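Local coordinates for PA14 domain-containing protein (Clostridium clariflavum, PDB 6QDI) that probably senses plant biomass outside the cell, its tandem calcium-bound PA14 domains binding sugars as the sensory part of a membrane-anchored RsgI-like anti-sigma factor, at residues D235-S240 / L263-G268; V218-G223 / E241-K246. All blocks are in the same frame, centred on the assembly; numbering follows the deposited sequence. Where two conformers were deposited one is given.

Interaction 1: D235-S240 / L263-G268. With CA (calcium ion), chain E.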
ATOM      1  N   ASP A 235      -8.399  19.781 -13.875  1.00  9.19           N
ATOM      2  CA  ASP A 235      -9.317  20.524 -13.009  1.00 10.16           C
ATOM      3  C   ASP A 235     -10.469  19.631 -12.632  1.00  9.59           C
ATOM      4  O   ASP A 235     -11.505  19.641 -13.312  1.00 11.76           O
ATOM      5  CB  ASP A 235      -9.786  21.802 -13.731  1.00 11.42           C
ATOM      6  CG  ASP A 235     -10.665  22.715 -12.864  1.00 14.26           C
ATOM      7  OD1 ASP A 235     -10.833  22.449 -11.681  1.00 17.36           O
ATOM      8  OD2 ASP A 235     -11.200  23.722 -13.390  1.00 17.98           O
ATOM      9  N   LYS A 236     -10.286  18.846 -11.578  1.00  9.89           N
ATOM     10  CA  LYS A 236     -11.257  17.817 -11.190  1.00  9.79           C
ATOM     11  C   LYS A 236     -11.625  17.960  -9.708  1.00  8.58           C
ATOM     12  O   LYS A 236     -11.967  16.987  -9.052  1.00  9.79           O
ATOM     13  CB  LYS A 236     -10.734  16.422 -11.554  1.00 10.85           C
ATOM     14  CG  LYS A 236     -10.632  16.175 -13.027  1.00 11.84           C
ATOM     15  CD  LYS A 236     -11.979  16.090 -13.707  1.00 13.33           C
ATOM     16  CE  LYS A 236     -11.788  15.979 -15.205  1.00 17.24           C
ATOM     17  NZ  LYS A 236     -13.042  15.740 -15.942  1.00 21.21           N
ATOM     18  N   TRP A 237     -11.584  19.189  -9.189  1.00  9.92           N
ATOM     19  CA  TRP A 237     -11.777  19.444  -7.773  1.00  9.67           C
ATOM     20  C   TRP A 237     -13.156  19.077  -7.305  1.00 10.74           C
ATOM     21  O   TRP A 237     -13.318  18.591  -6.202  1.00 11.70           O
ATOM     22  CB  TRP A 237     -11.504  20.913  -7.475  1.00 10.36           C
ATOM     23  CG  TRP A 237     -11.445  21.218  -6.046  1.00  9.75           C
ATOM     24  CD1 TRP A 237     -12.237  22.084  -5.339  1.00 11.17           C
ATOM     25  CD2 TRP A 237     -10.505  20.692  -5.084  1.00  8.66           C
ATOM     26  NE1 TRP A 237     -11.871  22.113  -4.028  1.00 10.99           N
ATOM     27  CE2 TRP A 237     -10.828  21.248  -3.840  1.00  9.33           C
ATOM     28  CE3 TRP A 237      -9.459  19.769  -5.146  1.00  9.07           C
ATOM     29  CZ2 TRP A 237     -10.113  20.941  -2.686  1.00  9.49           C
ATOM     30  CZ3 TRP A 237      -8.755  19.473  -3.985  1.00  9.03           C
ATOM     31  CH2 TRP A 237      -9.095  20.055  -2.788  1.00  9.30           C
ATOM     32  N   THR A 238     -14.154  19.319  -8.133  1.00 11.64           N
ATOM     33  CA  THR A 238     -15.523  18.985  -7.759  1.00 13.90           C
ATOM     34  C   THR A 238     -16.035  17.780  -8.505  1.00 14.69           C
ATOM     35  O   THR A 238     -17.260  17.577  -8.572  1.00 18.34           O
ATOM     36  CB  THR A 238     -16.465  20.166  -7.987  1.00 18.26           C
ATOM     37  OG1 THR A 238     -16.362  20.577  -9.341  1.00 20.20           O
ATOM     38  CG2 THR A 238     -16.095  21.307  -7.073  1.00 19.73           C
ATOM     39  N   ALA A 239     -15.135  16.951  -9.052  1.00 14.64           N
ATOM     40  CA  ALA A 239     -15.586  15.853  -9.886  1.00 16.72           C
ATOM     41  C   ALA A 239     -16.429  14.840  -9.041  0.70 16.05           C
ATOM     42  O   ALA A 239     -17.325  14.214  -9.603  1.00 20.78           O
ATOM     43  CB  ALA A 239     -14.406  15.200 -10.574  1.00 18.94           C
ATOM     44  N   SER A 240     -16.154  14.716  -7.731  1.00 19.65           N
ATOM     45  CA  SER A 240     -16.922  13.868  -6.791  1.00 18.22           C
ATOM     46  C   SER A 240     -17.078  12.504  -7.447  1.00 18.38           C
ATOM     47  O   SER A 240     -18.220  12.039  -7.675  1.00 22.08           O
ATOM     48  CB  SER A 240     -18.278  14.543  -6.467  1.00 23.82           C
ATOM     49  OG  SER A 240     -19.000  13.894  -5.429  1.00 29.61           O
ATOM     50  N   LEU A 263      -3.509  19.216  -5.674  1.00  6.54           N
ATOM     51  CA  LEU A 263      -4.532  19.354  -4.632  0.60  7.04           C
ATOM     52  C   LEU A 263      -5.421  18.119  -4.690  1.00  6.86           C
ATOM     53  O   LEU A 263      -5.750  17.645  -5.764  1.00  7.90           O
ATOM     54  CB  LEU A 263      -5.398  20.604  -4.873  0.60  7.67           C
ATOM     55  CG  LEU A 263      -4.723  21.980  -4.890  0.60  8.36           C
ATOM     56  CD1 LEU A 263      -3.562  22.089  -3.919  0.60  8.11           C
ATOM     57  CD2 LEU A 263      -4.232  22.403  -6.265  0.60  8.60           C
ATOM     58  N   TYR A 264      -5.789  17.624  -3.514  1.00  6.31           N
ATOM     59  CA  TYR A 264      -6.539  16.383  -3.398  1.00  6.44           C
ATOM     60  C   TYR A 264      -7.582  16.494  -2.310  1.00  6.29           C
ATOM     61  O   TYR A 264      -7.323  17.119  -1.281  1.00  6.62           O
ATOM     62  CB  TYR A 264      -5.535  15.234  -3.063  1.00  6.76           C
ATOM     63  CG  TYR A 264      -6.284  14.026  -2.576  1.00  6.69           C
ATOM     64  CD1 TYR A 264      -7.046  13.246  -3.452  1.00  6.96           C
ATOM     65  CD2 TYR A 264      -6.404  13.791  -1.231  1.00  6.60           C
ATOM     66  CE1 TYR A 264      -7.890  12.277  -2.969  1.00  6.61           C
ATOM     67  CE2 TYR A 264      -7.269  12.836  -0.760  1.00  6.52           C
ATOM     68  CZ  TYR A 264      -8.024  12.087  -1.631  1.00  6.48           C
ATOM     69  OH  TYR A 264      -8.892  11.135  -1.112  1.00  7.11           O
ATOM     70  N   ARG A 265      -8.737  15.832  -2.494  1.00  6.38           N
ATOM     71  CA  ARG A 265      -9.703  15.744  -1.419  1.00  6.43           C
ATOM     72  C   ARG A 265     -10.440  14.410  -1.413  1.00  6.67           C
ATOM     73  O   ARG A 265     -10.696  13.799  -2.470  1.00  7.06           O
ATOM     74  CB  ARG A 265     -10.736  16.866  -1.518  1.00  6.71           C
ATOM     75  CG  ARG A 265     -11.660  16.736  -2.693  1.00  7.34           C
ATOM     76  CD  ARG A 265     -12.281  17.995  -3.152  1.00  8.38           C
ATOM     77  NE  ARG A 265     -12.925  18.762  -2.126  1.00  9.00           N
ATOM     78  CZ  ARG A 265     -13.852  19.680  -2.377  1.00 10.21           C
ATOM     79  NH1 ARG A 265     -14.307  19.869  -3.597  1.00 12.47           N
ATOM     80  NH2 ARG A 265     -14.339  20.375  -1.371  1.00 11.44           N
ATOM     81  N   ASN A 266     -10.801  14.015  -0.201  1.00  6.59           N
ATOM     82  CA  ASN A 266     -11.832  12.990   0.017  1.00  6.84           C
ATOM     83  C   ASN A 266     -13.025  13.732   0.594  1.00  7.00           C
ATOM     84  O   ASN A 266     -12.886  14.488   1.554  1.00  7.52           O
ATOM     85  CB  ASN A 266     -11.366  11.920   1.006  1.00  7.17           C
ATOM     86  CG  ASN A 266     -12.306  10.719   1.036  1.00  6.96           C
ATOM     87  OD1 ASN A 266     -13.275  10.656   0.279  1.00  7.75           O
ATOM     88  ND2 ASN A 266     -12.029   9.761   1.897  1.00  6.91           N
ATOM     89  N   THR A 267     -14.204  13.491   0.031  1.00  7.21           N
ATOM     90  CA  THR A 267     -15.440  14.085   0.524  1.00  8.53           C
ATOM     91  C   THR A 267     -16.393  13.065   1.150  1.00  8.98           C
ATOM     92  O   THR A 267     -17.471  13.439   1.594  1.00 10.47           O
ATOM     93  CB  THR A 267     -16.171  14.907  -0.557  1.00  8.58           C
ATOM     94  OG1 THR A 267     -16.547  14.056  -1.639  1.00  9.29           O
ATOM     95  CG2 THR A 267     -15.331  16.076  -1.050  1.00  9.56           C
ATOM     96  N   GLY A 268     -15.990  11.791   1.157  1.00  8.27           N
ATOM     97  CA  GLY A 268     -16.789  10.766   1.793  1.00  8.48           C
ATOM     98  C   GLY A 268     -16.334   9.381   1.290  1.00  8.10           C
ATOM     99  O   GLY A 268     -15.845   9.218   0.170  1.00  8.13           O
TER
HETATM  100 CA    CA E 404     -14.272   9.363  -1.514  0.95  7.28          CA
HETATM  101  O   HOH W   1     -18.916  14.679  -2.670  1.00 27.25           O

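Interaction 2: V218-G223 / E241-K246. With CA (calcium ion), chain E.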
ATOM      1  N   VAL A 218      -3.212  11.495 -13.034  1.00  8.35           N
ATOM      2  CA  VAL A 218      -3.654  11.597 -11.646  1.00  7.90           C
ATOM      3  C   VAL A 218      -4.876  10.713 -11.498  1.00  8.15           C
ATOM      4  O   VAL A 218      -5.910  10.930 -12.160  1.00  9.18           O
ATOM      5  CB  VAL A 218      -4.000  13.040 -11.275  1.00  8.79           C
ATOM      6  CG1 VAL A 218      -4.533  13.137  -9.864  1.00  9.76           C
ATOM      7  CG2 VAL A 218      -2.772  13.900 -11.404  1.00 10.11           C
ATOM      8  N   SER A 219      -4.772   9.709 -10.633  1.00  7.80           N
ATOM      9  CA  SER A 219      -5.914   8.835 -10.302  1.00  8.21           C
ATOM     10  C   SER A 219      -6.382   9.230  -8.913  1.00  7.22           C
ATOM     11  O   SER A 219      -5.577   9.338  -8.025  1.00  8.97           O
ATOM     12  CB  SER A 219      -5.462   7.397 -10.316  1.00  9.89           C
ATOM     13  OG  SER A 219      -4.958   7.013 -11.566  1.00 13.15           O
ATOM     14  N   TYR A 220      -7.671   9.466  -8.742  1.00  7.82           N
ATOM     15  CA  TYR A 220      -8.186  10.098  -7.516  1.00  8.14           C
ATOM     16  C   TYR A 220      -9.526   9.513  -7.104  1.00  7.45           C
ATOM     17  O   TYR A 220     -10.351   9.111  -7.957  1.00  8.88           O
ATOM     18  CB  TYR A 220      -8.324  11.646  -7.694  1.00  8.90           C
ATOM     19  CG  TYR A 220      -9.175  12.045  -8.879  1.00 10.15           C
ATOM     20  CD1 TYR A 220      -8.638  12.195 -10.138  1.00 10.92           C
ATOM     21  CD2 TYR A 220     -10.562  12.234  -8.771  1.00 11.71           C
ATOM     22  CE1 TYR A 220      -9.423  12.475 -11.250  1.00 11.94           C
ATOM     23  CE2 TYR A 220     -11.324  12.560  -9.883  1.00 12.20           C
ATOM     24  CZ  TYR A 220     -10.768  12.649 -11.117  1.00 14.29           C
ATOM     25  OH  TYR A 220     -11.493  12.940 -12.257  1.00 16.74           O
ATOM     26  N   ASP A 221      -9.732   9.567  -5.788  1.00  6.77           N
ATOM     27  CA  ASP A 221     -11.050   9.349  -5.188  1.00  7.10           C
ATOM     28  C   ASP A 221     -11.055  10.380  -4.053  1.00  6.68           C
ATOM     29  O   ASP A 221     -10.364  10.142  -3.058  1.00  6.88           O
ATOM     30  CB  ASP A 221     -11.178   7.939  -4.623  1.00  7.88           C
ATOM     31  CG  ASP A 221     -12.433   7.734  -3.823  1.00  7.67           C
ATOM     32  OD1 ASP A 221     -13.113   8.768  -3.490  1.00  7.77           O
ATOM     33  OD2 ASP A 221     -12.750   6.572  -3.513  1.00  8.51           O
ATOM     34  N   ASP A 222     -11.692  11.556  -4.193  1.00  6.56           N
ATOM     35  CA  ASP A 222     -12.711  11.879  -5.163  1.00  7.36           C
ATOM     36  C   ASP A 222     -12.650  13.257  -5.798  1.00  7.45           C
ATOM     37  O   ASP A 222     -13.530  13.581  -6.584  1.00  8.95           O
ATOM     38  CB  ASP A 222     -14.127  11.579  -4.611  1.00  7.72           C
ATOM     39  CG  ASP A 222     -14.383  12.275  -3.327  1.00  7.77           C
ATOM     40  OD1 ASP A 222     -14.620  13.522  -3.364  1.00  9.31           O
ATOM     41  OD2 ASP A 222     -14.350  11.643  -2.243  1.00  7.89           O
ATOM     42  N   GLY A 223     -11.617  14.039  -5.515  1.00  7.19           N
ATOM     43  CA  GLY A 223     -11.370  15.257  -6.277  1.00  7.28           C
ATOM     44  C   GLY A 223      -9.889  15.556  -6.305  1.00  7.41           C
ATOM     45  O   GLY A 223      -9.160  15.217  -5.360  1.00  6.92           O
ATOM     46  N   GLU A 241     -15.974  11.884  -7.825  1.00 14.39           N
ATOM     47  CA  GLU A 241     -15.991  10.576  -8.493  1.00 15.75           C
ATOM     48  C   GLU A 241     -14.647   9.876  -8.259  1.00 14.21           C
ATOM     49  O   GLU A 241     -13.635  10.468  -7.869  1.00 13.30           O
ATOM     50  CB  GLU A 241     -16.136  10.772 -10.037  1.00 16.59           C
ATOM     51  CG  GLU A 241     -14.954  11.546 -10.674  1.00 18.18           C
ATOM     52  CD  GLU A 241     -15.013  11.731 -12.192  1.00 22.14           C
ATOM     53  OE1 GLU A 241     -15.927  11.158 -12.844  1.00 24.03           O
ATOM     54  OE2 GLU A 241     -14.109  12.454 -12.726  1.00 18.93           O
ATOM     55  N   ILE A 242     -14.618   8.596  -8.594  1.00 15.10           N
ATOM     56  CA  ILE A 242     -13.372   7.829  -8.652  1.00 14.27           C
ATOM     57  C   ILE A 242     -12.993   7.763 -10.110  1.00 15.03           C
ATOM     58  O   ILE A 242     -13.744   7.208 -10.901  1.00 18.49           O
ATOM     59  CB  ILE A 242     -13.562   6.393  -8.111  1.00 17.73           C
ATOM     60  CG1 ILE A 242     -14.153   6.433  -6.693  1.00 17.04           C
ATOM     61  CG2 ILE A 242     -12.230   5.620  -8.149  1.00 19.82           C
ATOM     62  CD1 ILE A 242     -14.702   5.112  -6.195  0.30 14.57           C
ATOM     63  N   ASN A 243     -11.861   8.357 -10.499  1.00 13.03           N
ATOM     64  CA  ASN A 243     -11.515   8.422 -11.882  1.00 13.40           C
ATOM     65  C   ASN A 243     -10.059   8.731 -11.983  1.00 11.90           C
ATOM     66  O   ASN A 243      -9.302   8.764 -11.013  1.00 11.55           O
ATOM     67  CB  ASN A 243     -12.396   9.452 -12.602  1.00 15.47           C
ATOM     68  CG  ASN A 243     -12.797   9.030 -14.033  1.00 19.77           C
ATOM     69  OD1 ASN A 243     -12.029   8.400 -14.723  1.00 19.77           O
ATOM     70  ND2 ASN A 243     -14.023   9.393 -14.470  1.00 24.97           N
ATOM     71  N   THR A 244      -9.650   8.783 -13.231  1.00 14.29           N
ATOM     72  CA  THR A 244      -8.306   9.135 -13.570  1.00 12.99           C
ATOM     73  C   THR A 244      -8.430  10.253 -14.609  1.00 12.33           C
ATOM     74  O   THR A 244      -9.400  10.322 -15.383  1.00 19.18           O
ATOM     75  CB  THR A 244      -7.471   7.928 -14.134  1.00 16.94           C
ATOM     76  OG1 THR A 244      -7.297   6.848 -13.185  1.00 18.37           O
ATOM     77  CG2 THR A 244      -6.112   8.339 -14.595  1.00 17.95           C
ATOM     78  N   ALA A 245      -7.437  11.121 -14.635  1.00  9.39           N
ATOM     79  CA  ALA A 245      -7.320  12.176 -15.631  1.00  9.87           C
ATOM     80  C   ALA A 245      -5.856  12.256 -16.038  1.00  9.09           C
ATOM     81  O   ALA A 245      -4.958  11.846 -15.283  1.00  9.65           O
ATOM     82  CB  ALA A 245      -7.778  13.514 -15.056  1.00 11.08           C
ATOM     83  N   LYS A 246      -5.595  12.824 -17.198  1.00  9.86           N
ATOM     84  CA  LYS A 246      -4.238  12.950 -17.689  1.00 10.16           C
ATOM     85  C   LYS A 246      -4.013  14.287 -18.363  1.00 10.23           C
ATOM     86  O   LYS A 246      -4.955  14.936 -18.848  1.00 11.07           O
ATOM     87  CB  LYS A 246      -3.887  11.825 -18.617  1.00 11.62           C
ATOM     88  CG  LYS A 246      -4.671  11.762 -19.925  1.00 13.26           C
ATOM     89  CD  LYS A 246      -4.299  10.523 -20.753  1.00 16.50           C
ATOM     90  CE  LYS A 246      -5.123  10.310 -22.019  1.00 21.36           C
ATOM     91  NZ  LYS A 246      -5.506  11.538 -22.753  1.00 29.82           N
TER
HETATM   92 CA    CA E 404     -14.272   9.363  -1.514  0.95  7.28          CA

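Interaction 1: D235-S240 / L263-G268
Arg265 lays its guanidinium flat on the indole of Trp237, the two planes only 6° apart and their centres 4.0 Å from each other. The arginine covers the ring along its length: CD sits over the middle of the six-membered ring, 3.5 Å from its centroid, as a CH-pi contact, while CZ lies off-centre over the five-membered ring in a cation-pi interaction. A chain bent at chi3 (-51°) turns the guanidinium along the indole. NH1 then reaches back to the carbonyl of its stacking partner, Trp237 O, at 3.1 Å; the bond is nearly straight (N-H...O 166°) and lies in the guanidinium plane, but approaches from above the carbonyl plane. Beyond the stack, CZ3 of Trp237 meets Leu263 CB at 3.7 Å, and Tyr264 N lies at the edge of the indole. Thr267 CG2 lies over the opposite face of the guanidinium, toward its rim, and NH2 forms a salt bridge to Asp165. Further out, one water joins Ser240 OG to Thr267 OG1. Asn266 OD1 binds calcium at 2.4 Å and also accepts from Gly268 N, an Asx turn that brings Gly268 O to the same ion; glycine fits because a CB here would jam against Thr267 O. Arginine and tryptophan thus combine dispersion, cation-pi attraction and a hydrogen bond, tying the type I turn from Lys236 to Ala239 to the strand that leads into the calcium site.

Interaction 2: V218-G223 / E241-K246
Tyr220 extends over the neighbouring segment to Glu241, two residues before its own cross-strand partner Asn243, its hydroxyl giving a 2.7 Å hydrogen bond to Glu241 OE2. From CB, chi1 of 55° places CG between the backbone N and carbonyl carbon, swinging the ring over the partner strand. CD1 and CE1 then lie beneath Asn243 O, which is 3.6 Å above the ring plane near its rim, and CE1 also faces Ala245 CB. On the other flank CD2 passes Glu241 O, and CE2 meets both that oxygen and Glu241 CG. At the tip, OH packs against Asn243 CB at 3.6 Å and meets the carboxylate on its anti side; Asn243 ND2 donates to OE1, so both carboxylate oxygens are held.

The backbones run antiparallel, with hydrogen-bonded pairs Val218–Ala245 and Tyr220–Asn243; between them Ser219 OG and Thr244 OG1 share a 2.8 Å hydrogen bond. A cis peptide precedes Asp222, and Asp221 OD1 and Asp222 OD2 each bind calcium at 2.4 Å. Asp222 OD1 is hydrogen-bonded to Thr267 OG1, while Asp222 and Gly223 form a classic beta bulge opposite Arg265. Tyrosine suits its place by joining an aromatic body to a donor tip, and the adjacent acidic pair supplies negative charge that probably offsets the calcium ion's.

How the interactions relate
Interactions 1 and 2 lie in the second PA14 domain, their centres 8 Å apart, and their segments alternate along the chain: 218-223, 235-240, 241-246, 263-268. Strands 212-220 and 242-252 pair in one antiparallel sheet, whereas 231-240 and 257-266 belong to the other, each pairing with 223-228. The chain turns between sheets near 221-222 and again between 237 and 241. The calcium ion joins the contacts, with Asp221 and Asp222 from interaction 2, Asn266 and Gly268 from interaction 1, and Ala270 among its ligands. Tyr264 OH to Asp221 O, at 2.6 Å, is a further probable link. Calcium therefore bridges the two sheets where their strands end in this probable sugar-sensing domain.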